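Homoaconitase large subunit (Methanocaldococcus jannaschii, PDB 4KP2) forms, with a small partner subunit, an iron-sulfur hydro-lyase that isomerises (R)-homocitrate to homoisocitrate through cis-homoaconitate. Local coordinates at residues A[52-57]-A[80-85]; A[138-143]-A[228-233]. All coordinates share one frame; numbering follows the deposited sequence.

Contact 1 (A[52-57]-A[80-85]); sequences THDGTT and AFDHNV
Two groups of one residue grip Asp54 OD2: the backbone N of Asn84 at 2.8 Å, on the syn lone pair, and Asn84 ND2, which comes from above the carboxylate plane although Asp54 OD2 lies close to the plane of the Asn84 amide. The setting is the end of neighbouring parallel strands, 49-53 and 77-80, in one of the three-layer alpha-beta-alpha domains of the aconitase family, and it illustrates how a single carboxylate can organise the loop that follows a strand. The other oxygen, Asp54 OD1, takes the backbone N of His83 at 3.1 Å on its syn side, tilted out of the carboxylate plane, with a longer, weak bond from Asp82 N. Asp54 reaches these donors because its CG sits between its own N and carbonyl carbon (chi1 57°), while its CB rests against Phe81 CD1. An alanine in place of Asp54 would take away both acceptor oxygens and would probably leave the backbone N-H groups of His83 and Asn84, and Asn84 ND2, without this acceptor, setting the loop free to shift. At the far end of Asn84, OD1 is bound by Asn88 ND2.

Beside this, the rings of His53 and His83 stack face to face, centroids 3.5 Å apart and planes at 7°. Thr56 OG1 lies over the opposite face of His53, so that ring is sandwiched. His83 is about 4 Å, side chain to side chain, from Cys383, a predicted ligand of the [4Fe-4S] cluster. The rotation of the His83 ring is fixed by Asp82: His83 ND1 donates to Asp82 OD1 at 2.8 Å, nearly straight at 169° and in the plane of the ring.

Contact 2 (A[138-143]-A[228-233]); sequences DSHTCT and LCNMAI
Thr143 and Asn230 lie side by side and point the same way, joined by a weak, bent bond from Asn230 ND2 to Thr143 OG1 at 2.7 Å. Here a short 3-10 turn in the loop after strand 133-136 meets the C-terminal end of helix 222-230, within the aconitase fold. Asn230 extends with CG anti to its N (chi1 -177°), which carries the amide along Thr143; its OD1 is bound by Asn405 ND2, and its side chain is about 3 Å from that of Cys323, a predicted cluster ligand. Thr143 OG1 in turn donates to His140 O at 2.8 Å, so the hydroxyl links the helix end to its own turn.

His140 presents the edge of its ring to the helix end, CD2 lying 3.3 Å from Asn230 O, while NE2 is hydrogen-bonded to Glu234 OE2. The side chains of His140 and Ile233 cross at about a right angle, Ile233 CG2 touching CD2 and NE2 of the ring. Cys142 turns its sulfur between its own N and carbonyl carbon (chi1 54°), bringing it beside the chain that leaves the helix, where Cys142 SG packs 3.8 Å from Ala232 CB.

In the fold
From the N terminus, contact 1 comes first: 52-57 and 80-85 are joined by 22 residues that hold most of helix 57-67 and of strand 77-80, and this loop is complete before contact 2 opens. Contact 2 then closes a much longer one, from 138-143 to 228-233, so the two stand in series, neither nesting nor crossing. Contact 1 joins neighbouring strand ends of the parallel sheet; contact 2 ties the loop after strand 133-136, next to 49-53 in that sheet, to helix 222-230. Their centres are about 17 Å apart, yet they touch, Asp138 OD2 packing 3.4 Å from His53 NE2. Both adjoin predicted cluster cysteines.

Contact 1 (A[52-57]-A[80-85])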
loop_
_atom_site.group_PDB
_atom_site.type_symbol
_atom_site.label_atom_id
_atom_site.label_comp_id
_atom_site.label_asym_id
_atom_site.label_seq_id
_atom_site.Cartn_x
_atom_site.Cartn_y
_atom_site.Cartn_z
ATOM N N THR A 52 10.281 7.252 -18.952
ATOM C CA THR A 52 10.579 5.916 -18.448
ATOM C C THR A 52 10.241 5.827 -16.962
ATOM O O THR A 52 10.392 6.801 -16.223
ATOM C CB THR A 52 12.057 5.543 -18.654
ATOM O OG1 THR A 52 12.891 6.615 -18.197
ATOM C CG2 THR A 52 12.341 5.279 -20.125
ATOM N N HIS A 53 9.780 4.659 -16.527
ATOM C CA HIS A 53 9.411 4.464 -15.126
ATOM C C HIS A 53 10.481 3.695 -14.354
ATOM O O HIS A 53 11.518 3.332 -14.909
ATOM C CB HIS A 53 8.054 3.762 -15.014
ATOM C CG HIS A 53 7.978 2.463 -15.760
ATOM N ND1 HIS A 53 8.514 1.292 -15.270
ATOM C CD2 HIS A 53 7.427 2.154 -16.956
ATOM C CE1 HIS A 53 8.296 0.317 -16.134
ATOM N NE2 HIS A 53 7.639 0.812 -17.167
ATOM N N ASP A 54 10.217 3.444 -13.073
ATOM C CA ASP A 54 11.191 2.819 -12.178
ATOM C C ASP A 54 11.661 1.441 -12.641
ATOM O O ASP A 54 12.706 0.956 -12.208
ATOM C CB ASP A 54 10.632 2.728 -10.756
ATOM C CG ASP A 54 9.320 1.972 -10.691
ATOM O OD1 ASP A 54 8.517 2.091 -11.641
ATOM O OD2 ASP A 54 9.090 1.261 -9.691
ATOM N N GLY A 55 10.887 0.814 -13.518
ATOM C CA GLY A 55 11.235 -0.496 -14.035
ATOM C C GLY A 55 12.043 -0.432 -15.317
ATOM O O GLY A 55 12.727 -1.391 -15.675
ATOM N N THR A 56 11.971 0.702 -16.008
ATOM C CA THR A 56 12.646 0.850 -17.294
ATOM C C THR A 56 13.674 1.982 -17.321
ATOM O O THR A 56 14.541 2.015 -18.194
ATOM C CB THR A 56 11.636 1.044 -18.443
ATOM O OG1 THR A 56 10.754 2.130 -18.132
ATOM C CG2 THR A 56 10.820 -0.223 -18.646
ATOM N N THR A 57 13.575 2.906 -16.369
ATOM C CA THR A 57 14.556 3.987 -16.257
ATOM C C THR A 57 15.992 3.491 -16.016
ATOM O O THR A 57 16.912 3.932 -16.705
ATOM C CB THR A 57 14.164 5.040 -15.186
ATOM O OG1 THR A 57 12.877 5.588 -15.494
ATOM C CG2 THR A 57 15.190 6.164 -15.136
ATOM N N ALA A 80 8.893 8.904 -13.695
ATOM C CA ALA A 80 7.894 8.695 -12.653
ATOM C C ALA A 80 7.919 7.271 -12.100
ATOM O O ALA A 80 7.868 6.299 -12.855
ATOM C CB ALA A 80 6.508 9.038 -13.173
ATOM N N PHE A 81 7.996 7.160 -10.778
ATOM C CA PHE A 81 7.988 5.861 -10.115
ATOM C C PHE A 81 6.555 5.441 -9.822
ATOM O O PHE A 81 5.800 6.192 -9.201
ATOM C CB PHE A 81 8.787 5.912 -8.810
ATOM C CG PHE A 81 10.244 6.234 -8.995
ATOM C CD1 PHE A 81 10.838 6.165 -10.246
ATOM C CD2 PHE A 81 11.024 6.603 -7.912
ATOM C CE1 PHE A 81 12.176 6.461 -10.412
ATOM C CE2 PHE A 81 12.364 6.899 -8.072
ATOM C CZ PHE A 81 12.940 6.829 -9.322
ATOM N N ASP A 82 6.179 4.245 -10.261
ATOM C CA ASP A 82 4.807 3.783 -10.086
ATOM C C ASP A 82 4.686 2.262 -10.021
ATOM O O ASP A 82 3.819 1.734 -9.327
ATOM C CB ASP A 82 3.917 4.328 -11.206
ATOM C CG ASP A 82 4.326 3.818 -12.575
ATOM O OD1 ASP A 82 5.530 3.553 -12.779
ATOM O OD2 ASP A 82 3.442 3.683 -13.446
ATOM N N HIS A 83 5.554 1.564 -10.745
ATOM C CA HIS A 83 5.479 0.110 -10.834
ATOM C C HIS A 83 5.776 -0.586 -9.508
ATOM O O HIS A 83 5.088 -1.535 -9.130
ATOM C CB HIS A 83 6.424 -0.410 -11.919
ATOM C CG HIS A 83 5.881 -0.278 -13.307
ATOM N ND1 HIS A 83 5.449 0.922 -13.829
ATOM C CD2 HIS A 83 5.700 -1.200 -14.282
ATOM C CE1 HIS A 83 5.025 0.735 -15.065
ATOM N NE2 HIS A 83 5.166 -0.544 -15.365
ATOM N N ASN A 84 6.805 -0.117 -8.811
ATOM C CA ASN A 84 7.238 -0.750 -7.572
ATOM C C ASN A 84 7.304 0.233 -6.409
ATOM O O ASN A 84 8.366 0.438 -5.819
ATOM C CB ASN A 84 8.602 -1.415 -7.769
ATOM C CG ASN A 84 8.606 -2.412 -8.913
ATOM O OD1 ASN A 84 8.352 -3.600 -8.715
ATOM N ND2 ASN A 84 8.893 -1.931 -10.118
ATOM N N VAL A 85 6.167 0.839 -6.081
ATOM C CA VAL A 85 6.123 1.831 -5.013
ATOM C C VAL A 85 5.157 1.441 -3.891
ATOM O O VAL A 85 3.966 1.238 -4.130
ATOM C CB VAL A 85 5.786 3.238 -5.560
ATOM C CG1 VAL A 85 6.965 3.789 -6.344
ATOM C CG2 VAL A 85 4.537 3.197 -6.431
#

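Contact 2 (A[138-143]-A[228-233])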
loop_
_atom_site.group_PDB
_atom_site.type_symbol
_atom_site.label_atom_id
_atom_site.label_comp_id
_atom_site.label_asym_id
_atom_site.label_seq_id
_atom_site.Cartn_x
_atom_site.Cartn_y
_atom_site.Cartn_z
ATOM N N ASP A 138 7.277 1.946 -21.907
ATOM C CA ASP A 138 6.158 1.190 -21.368
ATOM C C ASP A 138 5.290 0.701 -22.520
ATOM O O ASP A 138 5.091 1.416 -23.503
ATOM C CB ASP A 138 5.334 2.063 -20.421
ATOM C CG ASP A 138 4.283 1.277 -19.665
ATOM O OD1 ASP A 138 3.155 1.143 -20.182
ATOM O OD2 ASP A 138 4.586 0.798 -18.551
ATOM N N SER A 139 4.771 -0.516 -22.396
ATOM C CA SER A 139 3.989 -1.126 -23.467
ATOM C C SER A 139 2.598 -0.509 -23.616
ATOM O O SER A 139 1.833 -0.901 -24.497
ATOM C CB SER A 139 3.877 -2.639 -23.254
ATOM O OG SER A 139 3.286 -2.933 -22.000
ATOM N N HIS A 140 2.279 0.457 -22.761
ATOM C CA HIS A 140 0.983 1.126 -22.818
ATOM C C HIS A 140 1.120 2.640 -22.945
ATOM O O HIS A 140 0.329 3.394 -22.377
ATOM C CB HIS A 140 0.137 0.773 -21.594
ATOM C CG HIS A 140 -0.246 -0.671 -21.524
ATOM N ND1 HIS A 140 0.573 -1.635 -20.973
ATOM C CD2 HIS A 140 -1.358 -1.320 -21.941
ATOM C CE1 HIS A 140 -0.020 -2.810 -21.050
ATOM N NE2 HIS A 140 -1.194 -2.649 -21.635
ATOM N N THR A 141 2.124 3.076 -23.696
ATOM C CA THR A 141 2.311 4.493 -23.980
ATOM C C THR A 141 1.257 4.946 -24.989
ATOM O O THR A 141 1.003 6.139 -25.152
ATOM C CB THR A 141 3.727 4.768 -24.525
ATOM O OG1 THR A 141 4.692 4.111 -23.693
ATOM C CG2 THR A 141 4.024 6.261 -24.550
ATOM N N CYS A 142 0.626 3.975 -25.643
ATOM C CA CYS A 142 -0.421 4.239 -26.627
ATOM C C CYS A 142 -1.639 4.938 -26.020
ATOM O O CYS A 142 -2.501 5.436 -26.745
ATOM C CB CYS A 142 -0.853 2.934 -27.299
ATOM S SG CYS A 142 -1.362 1.635 -26.145
ATOM N N THR A 143 -1.701 4.965 -24.692
ATOM C CA THR A 143 -2.788 5.615 -23.966
ATOM C C THR A 143 -2.905 7.093 -24.330
ATOM O O THR A 143 -4.004 7.645 -24.389
ATOM C CB THR A 143 -2.580 5.486 -22.441
ATOM O OG1 THR A 143 -2.405 4.107 -22.093
ATOM C CG2 THR A 143 -3.768 6.051 -21.678
ATOM N N LEU A 228 -9.863 3.699 -24.129
ATOM C CA LEU A 228 -9.886 3.135 -25.475
ATOM C C LEU A 228 -8.493 3.050 -26.091
ATOM O O LEU A 228 -8.156 2.064 -26.748
ATOM C CB LEU A 228 -10.813 3.946 -26.384
ATOM C CG LEU A 228 -12.213 3.372 -26.618
ATOM C CD1 LEU A 228 -12.917 3.097 -25.299
ATOM C CD2 LEU A 228 -13.037 4.312 -27.484
ATOM N N CYS A 229 -7.687 4.083 -25.875
ATOM C CA CYS A 229 -6.340 4.124 -26.432
ATOM C C CYS A 229 -5.361 3.286 -25.619
ATOM O O CYS A 229 -4.291 2.924 -26.104
ATOM C CB CYS A 229 -5.843 5.568 -26.528
ATOM S SG CYS A 229 -6.800 6.610 -27.650
ATOM N N ASN A 230 -5.734 2.980 -24.380
ATOM C CA ASN A 230 -4.875 2.202 -23.495
ATOM C C ASN A 230 -4.803 0.734 -23.902
ATOM O O ASN A 230 -3.754 0.097 -23.784
ATOM C CB ASN A 230 -5.353 2.313 -22.046
ATOM C CG ASN A 230 -4.446 1.583 -21.074
ATOM O OD1 ASN A 230 -4.558 0.370 -20.892
ATOM N ND2 ASN A 230 -3.544 2.322 -20.441
ATOM N N MET A 231 -5.922 0.205 -24.385
ATOM C CA MET A 231 -6.014 -1.207 -24.733
ATOM C C MET A 231 -5.701 -1.443 -26.206
ATOM O O MET A 231 -6.178 -2.407 -26.802
ATOM C CB MET A 231 -7.411 -1.737 -24.416
ATOM C CG MET A 231 -7.913 -1.391 -23.026
ATOM S SD MET A 231 -7.914 -2.810 -21.917
ATOM C CE MET A 231 -8.932 -3.956 -22.844
ATOM N N ALA A 232 -4.898 -0.558 -26.789
ATOM C CA ALA A 232 -4.535 -0.675 -28.196
ATOM C C ALA A 232 -3.512 -1.785 -28.413
ATOM O O ALA A 232 -3.596 -2.541 -29.381
ATOM C CB ALA A 232 -4.005 0.649 -28.720
ATOM N N ILE A 233 -2.547 -1.879 -27.503
ATOM C CA ILE A 233 -1.494 -2.885 -27.591
ATOM C C ILE A 233 -2.053 -4.291 -27.362
ATOM O O ILE A 233 -1.508 -5.278 -27.859
ATOM C CB ILE A 233 -0.353 -2.591 -26.588
ATOM C CG1 ILE A 233 0.808 -3.569 -26.775
ATOM C CG2 ILE A 233 -0.867 -2.628 -25.156
ATOM C CD1 ILE A 233 1.387 -3.561 -28.171
#